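PDB 4LJS: periplasmic binding protein from Veillonella parvula, which probably captures a small ligand, perhaps an iron chelate or related cofactor, in the periplasmic space and delivers it to a membrane importer for uptake. Local coordinates for residues Ile26-Phe29 / Pro35-Ser38; Val47-Met50 / Ser54-Thr57; Gly113-Phe118 / Ser141-Gln146; Gln124-Trp129 / Ala134-Ala139; Leu149-Glu154 / Ile297-Ser302. One frame throughout, in Å; residues are numbered along the deposited sequence.

Contact 1 (Ile26-Phe29 / Pro35-Ser38); sequences IESF and PFES
Phe36 and Ser28 sit opposite each other as a hydrogen-bonded pair in a beta hairpin, where strand 19-29 turns back antiparallel into strand 34-40. Phe36 places its CG between its own N and carbonyl carbon (chi1 69°), which swings the ring across the partner strand. Its CE1 lies 3.6 Å from Ser28 CB, and CZ comes equally near to that carbon. The hydroxyl of Ser28 turns elsewhere, to Ile138 N on strand 135-138. Without the ring, an alanine at Phe36 would probably leave Ser28 CB uncovered and a gap against Pro126 and Ile138. On the other face of the hairpin, the Phe29 ring crosses Pro35 obliquely, with its CE2 3.8 Å from Pro35 CB. Glu27 runs beside the same proline, its extended chain pointing the same way. Backbone bonds tie both hydrogen-bonded pairs in each direction; Ile26 N reaches Ser38 O at 2.8 Å, and Ser28 N reaches Phe36 O at 3.1 Å. Ile26 sends the end of its side chain away from the neighbouring strand, to pack on helix 151-164. Between the two pairs a water is gripped three ways: it donates to Ile26 O (2.7 Å) and to Phe36 O (3.2 Å), and it accepts from Ser38 OG at 2.7 Å.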
# COMPACT_ATOMS: atom_id res chain seq x y z
N ILE A 26 12.62 17.46 -2.55
CA ILE A 26 11.42 16.69 -2.24
C ILE A 26 10.76 17.23 -0.98
O ILE A 26 11.44 17.55 -0.00
CB ILE A 26 11.76 15.20 -2.03
CG1 ILE A 26 12.21 14.55 -3.34
CG2 ILE A 26 10.57 14.44 -1.42
CD1 ILE A 26 11.16 14.60 -4.44
N GLU A 27 9.43 17.33 -1.00
CA GLU A 27 8.66 17.65 0.20
C GLU A 27 8.02 16.41 0.82
O GLU A 27 7.33 15.63 0.15
CB GLU A 27 7.58 18.69 -0.11
CG GLU A 27 6.62 18.92 1.05
CD GLU A 27 5.52 19.89 0.72
OE1 GLU A 27 4.46 19.45 0.22
OE2 GLU A 27 5.71 21.10 0.95
N SER A 28 8.25 16.23 2.12
CA SER A 28 7.63 15.15 2.88
C SER A 28 7.08 15.76 4.16
O SER A 28 7.14 16.98 4.34
CB SER A 28 8.65 14.05 3.17
OG SER A 28 8.03 12.84 3.58
N PHE A 29 6.54 14.93 5.05
CA PHE A 29 5.92 15.44 6.28
C PHE A 29 6.27 14.57 7.48
O PHE A 29 6.31 13.35 7.37
CB PHE A 29 4.39 15.46 6.15
CG PHE A 29 3.88 16.23 4.97
CD1 PHE A 29 3.87 15.65 3.70
CD2 PHE A 29 3.42 17.53 5.12
CE1 PHE A 29 3.41 16.37 2.61
CE2 PHE A 29 2.96 18.25 4.03
CZ PHE A 29 2.95 17.66 2.77
N PRO A 35 5.45 20.01 7.05
CA PRO A 35 6.35 19.59 5.98
C PRO A 35 7.82 19.83 6.30
O PRO A 35 8.16 20.72 7.08
CB PRO A 35 5.93 20.48 4.81
CG PRO A 35 5.48 21.76 5.48
CD PRO A 35 4.86 21.34 6.80
N PHE A 36 8.68 19.03 5.69
CA PHE A 36 10.10 19.32 5.70
C PHE A 36 10.63 19.07 4.31
O PHE A 36 10.05 18.30 3.54
CB PHE A 36 10.85 18.48 6.75
CG PHE A 36 10.92 17.01 6.43
CD1 PHE A 36 9.84 16.18 6.69
CD2 PHE A 36 12.08 16.46 5.90
CE1 PHE A 36 9.90 14.82 6.41
CE2 PHE A 36 12.15 15.10 5.62
CZ PHE A 36 11.07 14.27 5.88
N GLU A 37 11.72 19.74 3.97
CA GLU A 37 12.25 19.68 2.63
C GLU A 37 13.60 18.98 2.66
O GLU A 37 14.38 19.17 3.59
CB GLU A 37 12.41 21.09 2.08
CG GLU A 37 12.22 21.19 0.60
CD GLU A 37 12.07 22.63 0.14
OE1 GLU A 37 13.02 23.42 0.35
OE2 GLU A 37 11.01 22.96 -0.42
N SER A 38 13.85 18.17 1.64
CA SER A 38 15.10 17.45 1.50
C SER A 38 15.64 17.62 0.10
O SER A 38 14.88 17.57 -0.88
CB SER A 38 14.89 15.97 1.80
OG SER A 38 14.30 15.80 3.07
O HOH W 1 11.73 15.89 2.17

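Contact 2 (Val47-Met50 / Ser54-Thr57); sequences VVAM and SIET
Ala49 and Met50 meet Ser54 and Ile55 in a tight, buried strand-to-helix turn, the first half of the beta-alpha-beta unit formed by strand 47-50, helix 52-60 and strand 67-71. Two small residues allow the close approach: Ala49 points its methyl at the helix, and CB stands 3.9 Å from Ser54 CB. Ile55 comes alongside with its CG1 methylene. Placed anti to the carbonyl carbon (chi1 -58°), Ile55 CG1 lies 4.1 Å from Ala49 CB and 3.8 Å from Ala49 O, so that a methylene rather than a donor of the helix rests near this carbonyl. The polar link is made by Ser54, whose OG donates to Met50 O. At 2.5 Å from Ser54 OG to Met50 O the bond is very short, and its exact length is doubtful, but it ties the last residue of the strand to the first turn of the helix. Val112 O on the neighbouring strand 110-113 lies within weak bonding range of the same hydroxyl. Met50, a selenomethionine in this crystal, starts its side chain away from the helix and packs on Met71 and Leu123. Farther along the helix, Glu56 forms a salt bridge with Arg298, while Thr57 OG1 bonds Ile297 N. Strand 47-50 itself runs between the parallel strands 67-71 and 110-113; helix 52-60 lies on the side to which Ala49 points and borders helix 151-164 through Tyr157, whereas Val48 packs against helix 100-106.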
# COMPACT_ATOMS: atom_id res chain seq x y z
N VAL A 47 20.07 2.29 1.14
CA VAL A 47 18.73 2.62 1.59
C VAL A 47 18.27 1.66 2.69
O VAL A 47 18.43 0.44 2.58
CB VAL A 47 17.74 2.57 0.42
CG1 VAL A 47 16.33 2.96 0.87
CG2 VAL A 47 18.23 3.47 -0.71
N VAL A 48 17.73 2.22 3.76
CA VAL A 48 17.01 1.44 4.76
C VAL A 48 15.53 1.69 4.50
O VAL A 48 15.06 2.83 4.50
CB VAL A 48 17.41 1.84 6.19
CG1 VAL A 48 16.48 1.19 7.21
CG2 VAL A 48 18.87 1.43 6.46
N ALA A 49 14.81 0.61 4.21
CA ALA A 49 13.42 0.71 3.78
C ALA A 49 12.52 -0.05 4.75
O ALA A 49 12.66 -1.26 4.93
CB ALA A 49 13.26 0.19 2.36
N MSE A 50 11.60 0.68 5.38
CA MSE A 50 10.69 0.08 6.35
C MSE A 50 9.31 -0.13 5.75
O MSE A 50 8.73 0.79 5.18
CB MSE A 50 10.61 0.94 7.61
CG MSE A 50 10.13 0.22 8.86
SE MSE A 50 11.50 -0.86 9.76
CE MSE A 50 12.99 0.01 8.95
N SER A 54 7.59 0.75 1.03
CA SER A 54 8.95 1.25 0.85
C SER A 54 9.77 0.26 0.02
O SER A 54 10.43 0.64 -0.95
CB SER A 54 9.63 1.48 2.20
OG SER A 54 8.78 2.17 3.10
N ILE A 55 9.70 -1.01 0.40
CA ILE A 55 10.52 -2.05 -0.20
C ILE A 55 10.14 -2.34 -1.64
O ILE A 55 10.99 -2.23 -2.54
CB ILE A 55 10.43 -3.35 0.62
CG1 ILE A 55 10.88 -3.08 2.07
CG2 ILE A 55 11.29 -4.44 -0.02
CD1 ILE A 55 10.40 -4.11 3.07
N GLU A 56 8.88 -2.68 -1.88
CA GLU A 56 8.43 -3.06 -3.22
C GLU A 56 8.41 -1.92 -4.23
O GLU A 56 8.59 -2.15 -5.43
CB GLU A 56 7.06 -3.76 -3.17
CG GLU A 56 7.14 -5.22 -2.76
CD GLU A 56 5.89 -6.01 -3.09
OE1 GLU A 56 5.85 -6.66 -4.16
OE2 GLU A 56 4.94 -5.98 -2.27
N THR A 57 8.16 -0.69 -3.77
CA THR A 57 8.14 0.45 -4.70
C THR A 57 9.54 0.71 -5.26
O THR A 57 9.70 0.93 -6.46
CB THR A 57 7.57 1.74 -4.05
OG1 THR A 57 6.25 1.48 -3.55
CG2 THR A 57 7.52 2.88 -5.07

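Contact 3 (Gly113-Phe118 / Ser141-Gln146); sequences GWKSTF and SSLGAQ. With GOL (glycerol), chain B.
Ser142 OG serves Lys115 and its own loop at once: it accepts from Lys115 N at 2.9 Å and donates to Ala139 O. Ser142 CB, meanwhile, sits over one face of the Trp114 indole, a CH-pi contact 4.0 Å from the centroid of the five-membered ring. The indole N-H is taken by Asn53 OD1, outside the two loops. Lys115 extends CG opposite its amide nitrogen (chi1 165°) and bends at chi3, bringing NZ to 3.1 Å from Leu143 O; the ammonium stands above the carbonyl plane, 60° out of it. These loops follow strands 110-113 and 135-138 at the C-terminal end of the parallel sheet, the end that borders the ligand cleft in proteins of this class. A glycerol, probably from the crystallisation liquor, bridges them here. Its O3 accepts from Ser116 N (3.0 Å) and donates to Ser142 O (3.0 Å), and its O2 shares a hydrogen bond with Ser116 OG. Glycerol C3 comes to 3.3 Å from Trp114 CE3, at the edge of the indole. Within the first loop, Trp114 N donates to Thr117 OG1 at 2.9 Å, and Thr117 N returns a bond to Trp114 O.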
# COMPACT_ATOMS: atom_id res chain seq x y z
N GLY A 113 10.24 5.37 5.23
CA GLY A 113 9.32 4.71 6.14
C GLY A 113 8.02 5.46 6.36
O GLY A 113 7.55 6.21 5.50
N TRP A 114 7.45 5.25 7.54
CA TRP A 114 6.19 5.84 7.93
C TRP A 114 6.42 6.92 8.98
O TRP A 114 7.53 7.07 9.50
CB TRP A 114 5.25 4.77 8.47
CG TRP A 114 4.80 3.78 7.43
CD1 TRP A 114 5.27 3.68 6.15
CD2 TRP A 114 3.80 2.76 7.58
NE1 TRP A 114 4.62 2.66 5.50
CE2 TRP A 114 3.71 2.08 6.35
CE3 TRP A 114 2.96 2.37 8.63
CZ2 TRP A 114 2.82 1.02 6.14
CZ3 TRP A 114 2.08 1.32 8.43
CH2 TRP A 114 2.02 0.66 7.19
N LYS A 115 5.36 7.66 9.29
CA LYS A 115 5.41 8.71 10.32
C LYS A 115 6.00 8.18 11.63
O LYS A 115 6.85 8.83 12.24
CB LYS A 115 4.01 9.29 10.56
CG LYS A 115 3.85 10.12 11.84
CD LYS A 115 2.38 10.53 12.01
CE LYS A 115 1.83 10.12 13.37
NZ LYS A 115 0.33 10.13 13.38
N SER A 116 5.55 7.00 12.06
CA SER A 116 6.00 6.42 13.32
C SER A 116 7.44 5.90 13.29
O SER A 116 8.02 5.63 14.34
CB SER A 116 5.06 5.27 13.73
OG SER A 116 5.18 4.19 12.80
N THR A 117 8.00 5.74 12.10
CA THR A 117 9.35 5.19 11.99
C THR A 117 10.42 6.17 12.51
O THR A 117 11.46 5.75 13.02
CB THR A 117 9.71 4.84 10.53
OG1 THR A 117 8.65 4.08 9.94
CG2 THR A 117 11.01 4.04 10.46
N PHE A 118 10.15 7.46 12.38
CA PHE A 118 11.19 8.46 12.56
C PHE A 118 10.99 9.37 13.77
O PHE A 118 10.91 10.59 13.66
CB PHE A 118 11.36 9.26 11.27
CG PHE A 118 11.67 8.38 10.08
CD1 PHE A 118 12.90 7.74 9.98
CD2 PHE A 118 10.71 8.16 9.10
CE1 PHE A 118 13.18 6.92 8.91
CE2 PHE A 118 10.99 7.34 8.02
CZ PHE A 118 12.23 6.72 7.92
N SER A 141 0.63 8.87 3.28
CA SER A 141 -0.57 8.13 3.68
C SER A 141 -0.43 7.44 5.04
O SER A 141 -1.38 6.80 5.52
CB SER A 141 -0.94 7.09 2.62
OG SER A 141 0.04 6.07 2.56
N SER A 142 0.74 7.57 5.67
CA SER A 142 0.94 7.04 7.02
C SER A 142 0.76 8.09 8.13
O SER A 142 0.98 7.79 9.30
CB SER A 142 2.32 6.40 7.13
OG SER A 142 3.33 7.40 7.17
N LEU A 143 0.35 9.30 7.77
CA LEU A 143 0.34 10.42 8.73
C LEU A 143 -0.83 10.38 9.72
O LEU A 143 -0.83 11.12 10.71
CB LEU A 143 0.36 11.77 8.01
CG LEU A 143 1.61 12.08 7.17
CD1 LEU A 143 1.42 13.39 6.41
CD2 LEU A 143 2.84 12.14 8.05
N GLY A 144 -1.82 9.55 9.45
CA GLY A 144 -2.94 9.42 10.37
C GLY A 144 -4.29 9.35 9.68
O GLY A 144 -4.44 9.82 8.55
N ALA A 145 -5.26 8.76 10.37
CA ALA A 145 -6.59 8.52 9.81
C ALA A 145 -7.47 9.77 9.78
O ALA A 145 -8.50 9.78 9.08
CB ALA A 145 -7.29 7.39 10.56
N GLN A 146 -7.08 10.81 10.51
CA GLN A 146 -7.89 12.03 10.60
C GLN A 146 -8.09 12.70 9.24
O GLN A 146 -9.08 13.39 9.02
CB GLN A 146 -7.29 13.02 11.61
CG GLN A 146 -5.94 13.60 11.21
CD GLN A 146 -4.77 12.70 11.61
OE1 GLN A 146 -4.93 11.50 11.81
NE2 GLN A 146 -3.59 13.30 11.75
C1 GOL B . 0.51 4.11 12.04
O1 GOL B . -0.01 4.96 13.04
C2 GOL B . 2.03 4.18 12.08
O2 GOL B . 2.59 2.89 12.22
C3 GOL B . 2.57 4.86 10.82
O3 GOL B . 2.86 6.22 11.02

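Contact 4 (Gln124-Trp129 / Ala134-Ala139); sequences QTPTFW and ANVYIA
Val136 holds CG1 anti to its backbone N (chi1 172°), which leaves CG2 to meet both Pro126 and Trp129, while Trp129 sets its indole anti to its own carbonyl carbon (chi1 -72°) and crosses the valine at about a right angle. Val136 CG2 lies 3.8 Å from Trp129 CD1 and equally close to Pro126 CA; Pro126 CG and Val136 CG1 add a looser touch at 4.1 Å. One backbone bond closes the turn: Ala134 N donates to Trp129 O at 2.9 Å, approaching from above the carbonyl plane. Beside it, Ala134 CB packs 4.2 Å from Trp129 CB. At the start of the helix Thr125 is the N-cap, its OG1 accepting from Phe128 N at 3.2 Å. The indole is fixed further by the bond of its NE1 to Leu123 O, and Phe128 CD1 lies over the centre of one face. This is the helix-to-strand return of the beta-alpha-beta unit 110-113, 126-130, 135-138. Helix 100-106 flanks Trp129 through Val103 and Leu104. Strand 135-138, outermost in its parallel sheet, bonds to strand 110-113 and turns Tyr137 toward helix 151-164, with strand 34-40 touching Pro126 and Ile138.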
# COMPACT_ATOMS: atom_id res chain seq x y z
N GLN A 124 14.72 7.52 14.78
CA GLN A 124 15.10 8.93 14.89
C GLN A 124 14.65 9.84 13.78
O GLN A 124 14.31 9.39 12.74
CB GLN A 124 16.59 9.09 15.12
CG GLN A 124 16.99 8.99 16.57
CD GLN A 124 16.69 10.24 17.38
OE1 GLN A 124 16.86 10.25 18.57
NE2 GLN A 124 16.27 11.28 16.73
N THR A 125 14.69 11.13 14.02
CA THR A 125 14.09 12.15 13.14
C THR A 125 14.89 12.49 11.88
O THR A 125 16.08 12.18 11.79
CB THR A 125 13.93 13.46 13.93
OG1 THR A 125 15.22 13.94 14.31
CG2 THR A 125 13.06 13.24 15.17
N PRO A 126 14.24 13.15 10.90
CA PRO A 126 14.95 13.67 9.72
C PRO A 126 16.11 14.58 10.09
O PRO A 126 17.16 14.53 9.45
CB PRO A 126 13.88 14.50 9.01
CG PRO A 126 12.60 13.79 9.35
CD PRO A 126 12.78 13.31 10.76
N THR A 127 15.92 15.40 11.11
CA THR A 127 16.95 16.31 11.60
C THR A 127 18.18 15.54 12.10
O THR A 127 19.32 15.95 11.86
CB THR A 127 16.40 17.22 12.71
OG1 THR A 127 15.48 18.15 12.13
CG2 THR A 127 17.52 17.99 13.40
N PHE A 128 17.94 14.43 12.78
CA PHE A 128 19.02 13.58 13.27
C PHE A 128 19.84 13.04 12.10
O PHE A 128 21.07 13.11 12.11
CB PHE A 128 18.43 12.44 14.10
CG PHE A 128 19.44 11.41 14.52
CD1 PHE A 128 19.71 10.31 13.71
CD2 PHE A 128 20.10 11.52 15.73
CE1 PHE A 128 20.64 9.34 14.11
CE2 PHE A 128 21.02 10.56 16.13
CZ PHE A 128 21.29 9.46 15.31
N TRP A 129 19.15 12.50 11.11
CA TRP A 129 19.81 11.88 9.97
C TRP A 129 20.47 12.88 9.04
O TRP A 129 21.49 12.58 8.41
CB TRP A 129 18.82 10.99 9.20
CG TRP A 129 18.50 9.75 9.97
CD1 TRP A 129 17.32 9.45 10.58
CD2 TRP A 129 19.39 8.67 10.24
NE1 TRP A 129 17.42 8.23 11.22
CE2 TRP A 129 18.68 7.73 11.02
CE3 TRP A 129 20.73 8.39 9.89
CZ2 TRP A 129 19.26 6.53 11.46
CZ3 TRP A 129 21.30 7.21 10.33
CH2 TRP A 129 20.56 6.29 11.11
N ALA A 134 22.38 11.99 5.76
CA ALA A 134 21.41 11.10 5.16
C ALA A 134 20.09 11.82 5.02
O ALA A 134 19.85 12.85 5.67
CB ALA A 134 21.23 9.85 6.01
N ASN A 135 19.23 11.29 4.16
CA ASN A 135 17.89 11.83 3.98
C ASN A 135 16.82 10.89 4.51
O ASN A 135 17.06 9.69 4.68
CB ASN A 135 17.65 12.15 2.51
CG ASN A 135 18.37 13.40 2.08
OD1 ASN A 135 18.20 14.45 2.70
ND2 ASN A 135 19.20 13.29 1.06
N VAL A 136 15.65 11.45 4.77
CA VAL A 136 14.50 10.67 5.23
C VAL A 136 13.30 10.99 4.34
O VAL A 136 13.04 12.15 4.03
CB VAL A 136 14.15 11.00 6.70
CG1 VAL A 136 12.83 10.34 7.12
CG2 VAL A 136 15.29 10.58 7.62
N TYR A 137 12.59 9.95 3.89
CA TYR A 137 11.35 10.14 3.17
C TYR A 137 10.23 9.38 3.87
O TYR A 137 10.38 8.20 4.18
CB TYR A 137 11.45 9.71 1.70
CG TYR A 137 10.17 9.95 0.95
CD1 TYR A 137 9.82 11.23 0.55
CD2 TYR A 137 9.29 8.91 0.67
CE1 TYR A 137 8.63 11.48 -0.13
CE2 TYR A 137 8.09 9.14 -0.02
CZ TYR A 137 7.77 10.43 -0.41
OH TYR A 137 6.59 10.68 -1.09
N ILE A 138 9.12 10.07 4.11
CA ILE A 138 8.01 9.54 4.88
C ILE A 138 6.75 9.42 4.01
O ILE A 138 6.38 10.37 3.32
CB ILE A 138 7.75 10.45 6.11
CG1 ILE A 138 8.94 10.36 7.06
CG2 ILE A 138 6.45 10.07 6.82
CD1 ILE A 138 8.92 11.40 8.17
N ALA A 139 6.09 8.26 4.04
CA ALA A 139 4.84 8.08 3.30
C ALA A 139 3.75 9.01 3.82
O ALA A 139 3.37 8.93 4.99
CB ALA A 139 4.38 6.64 3.39

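Contact 5 (Leu149-Glu154 / Ile297-Ser302); sequences LTMDME and IRLLDS. Unlike the reference sequence in segment 297-302: Ser302 (reference Gly).
Glu154 and Leu299 make the nearest backbone approach, their CA atoms 7.6 Å apart, where the first turns of helices 151-164 and 299-310 come near each other; side chains alone fill the gap. Leu299 bridges it: chi1 of 178° swings CG to the far side from N and carries CD2 to 3.8 Å from Glu154 CB. The same methyl lies 3.8 Å from Met151 CE. Met151, a selenomethionine here, bends at chi3 and brings the end of its chain across the leucine at about a right angle. Proteins of this class have two lobes joined by one long helix, probably helix 168-188, and the contact lies close to it: Leu299 also packs on Met178 of that helix and on Ile219 of helix 215-222. With an alanine at Leu299, a gap would probably open beside Glu154 CB and Met151 CE be left without its partner across the contact. Glu154 offers Leu299 only its aliphatic part. Its buried carboxylate is held by Ser141 OG at OE2 and by Gly296 N at OE1. Thr150 caps the first helix, its OG1 accepting from Met153 N at 3.3 Å. Just before the second helix, Arg298 NE bonds Asp301 OD1 on its first turn at 2.7 Å in a salt bridge; OD1 lies in the guanidinium plane, while the arginine meets the carboxylate from above its plane.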
# COMPACT_ATOMS: atom_id res chain seq x y z
N LEU A 149 -7.51 9.34 3.22
CA LEU A 149 -6.41 8.71 2.50
C LEU A 149 -6.84 8.44 1.06
O LEU A 149 -7.94 7.94 0.81
CB LEU A 149 -5.98 7.45 3.23
CG LEU A 149 -5.59 7.76 4.68
CD1 LEU A 149 -5.27 6.50 5.47
CD2 LEU A 149 -4.42 8.75 4.73
N THR A 150 -5.99 8.80 0.10
CA THR A 150 -6.39 8.78 -1.30
C THR A 150 -5.42 8.04 -2.22
O THR A 150 -4.26 7.79 -1.84
CB THR A 150 -6.55 10.22 -1.86
OG1 THR A 150 -5.28 10.88 -1.83
CG2 THR A 150 -7.58 11.03 -1.05
N MSE A 151 -5.89 7.70 -3.42
CA MSE A 151 -5.04 7.13 -4.45
C MSE A 151 -3.96 8.12 -4.85
O MSE A 151 -2.81 7.74 -5.10
CB MSE A 151 -5.87 6.71 -5.67
CG MSE A 151 -6.90 5.63 -5.37
SE MSE A 151 -7.80 4.97 -6.97
CE MSE A 151 -6.30 4.04 -7.76
N ASP A 152 -4.33 9.40 -4.90
CA ASP A 152 -3.41 10.48 -5.21
C ASP A 152 -2.14 10.46 -4.35
O ASP A 152 -1.04 10.61 -4.88
CB ASP A 152 -4.10 11.84 -5.09
CG ASP A 152 -4.96 12.17 -6.30
OD1 ASP A 152 -4.76 11.53 -7.36
OD2 ASP A 152 -5.83 13.06 -6.19
N MSE A 153 -2.29 10.27 -3.05
CA MSE A 153 -1.12 10.20 -2.17
C MSE A 153 -0.17 9.10 -2.59
O MSE A 153 1.04 9.27 -2.51
CB MSE A 153 -1.52 9.99 -0.71
CG MSE A 153 -2.21 11.16 -0.09
SE MSE A 153 -2.93 10.66 1.64
CE MSE A 153 -3.85 12.36 2.05
N GLU A 154 -0.72 7.96 -3.03
CA GLU A 154 0.11 6.85 -3.48
C GLU A 154 0.84 7.19 -4.78
O GLU A 154 2.01 6.85 -4.95
CB GLU A 154 -0.71 5.57 -3.65
CG GLU A 154 -1.38 5.10 -2.36
CD GLU A 154 -0.41 5.02 -1.19
OE1 GLU A 154 0.70 4.46 -1.35
OE2 GLU A 154 -0.76 5.53 -0.10
N ILE A 297 3.42 0.86 -4.67
CA ILE A 297 3.22 0.17 -5.95
C ILE A 297 2.14 -0.93 -5.92
O ILE A 297 1.55 -1.24 -6.95
CB ILE A 297 4.57 -0.40 -6.50
CG1 ILE A 297 4.46 -0.73 -7.99
CG2 ILE A 297 5.02 -1.62 -5.71
CD1 ILE A 297 4.04 0.45 -8.85
N ARG A 298 1.85 -1.49 -4.74
CA ARG A 298 0.87 -2.58 -4.63
C ARG A 298 -0.58 -2.10 -4.76
O ARG A 298 -1.53 -2.89 -4.72
CB ARG A 298 1.06 -3.39 -3.33
CG ARG A 298 2.43 -4.07 -3.21
CD ARG A 298 2.71 -4.99 -4.39
NE ARG A 298 1.75 -6.09 -4.46
CZ ARG A 298 1.87 -7.23 -3.78
NH1 ARG A 298 2.92 -7.44 -2.98
NH2 ARG A 298 0.94 -8.17 -3.91
N LEU A 299 -0.76 -0.79 -4.92
CA LEU A 299 -2.06 -0.23 -5.27
C LEU A 299 -2.62 -0.88 -6.55
O LEU A 299 -3.84 -0.97 -6.73
CB LEU A 299 -1.96 1.28 -5.44
CG LEU A 299 -3.24 2.02 -5.84
CD1 LEU A 299 -4.40 1.67 -4.91
CD2 LEU A 299 -3.01 3.51 -5.86
N LEU A 300 -1.73 -1.34 -7.43
CA LEU A 300 -2.15 -2.03 -8.64
C LEU A 300 -2.98 -3.28 -8.34
O LEU A 300 -3.96 -3.56 -9.03
CB LEU A 300 -0.94 -2.39 -9.51
CG LEU A 300 -1.26 -3.10 -10.83
CD1 LEU A 300 -2.23 -2.27 -11.68
CD2 LEU A 300 0.01 -3.44 -11.61
N ASP A 301 -2.59 -4.02 -7.30
CA ASP A 301 -3.30 -5.24 -6.90
C ASP A 301 -4.74 -4.92 -6.46
O ASP A 301 -5.68 -5.63 -6.82
CB ASP A 301 -2.56 -5.96 -5.77
CG ASP A 301 -1.23 -6.55 -6.21
OD1 ASP A 301 -0.23 -5.80 -6.25
OD2 ASP A 301 -1.17 -7.76 -6.49
N SER A 302 -4.90 -3.86 -5.67
CA SER A 302 -6.22 -3.50 -5.19
C SER A 302 -7.12 -2.93 -6.29
O SER A 302 -8.31 -3.23 -6.33
CB SER A 302 -6.16 -2.54 -4.00
OG SER A 302 -5.32 -1.43 -4.25

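Overall arrangement
Contacts 1, 2, 3 and 5 follow in series along the chain, with contact 4 nested in the loop that contact 3 closes. Contacts 2 and 4 reach the same parallel four-stranded sheet, their centres about 14 Å apart, and contact 3 joins two loops leaving it. The hairpin of contact 1, about 10 Å from contact 4 between centres, packs against one outermost strand of that sheet, 135-138. Contact 5, whose centre is about 6 Å from the centre of the whole chain, reaches contact 2 through the Glu56-Arg298 salt bridge and contact 3 through Ser141 and Glu154. Thus the C-terminal helix 299-310 is fastened to the lobe built around that sheet.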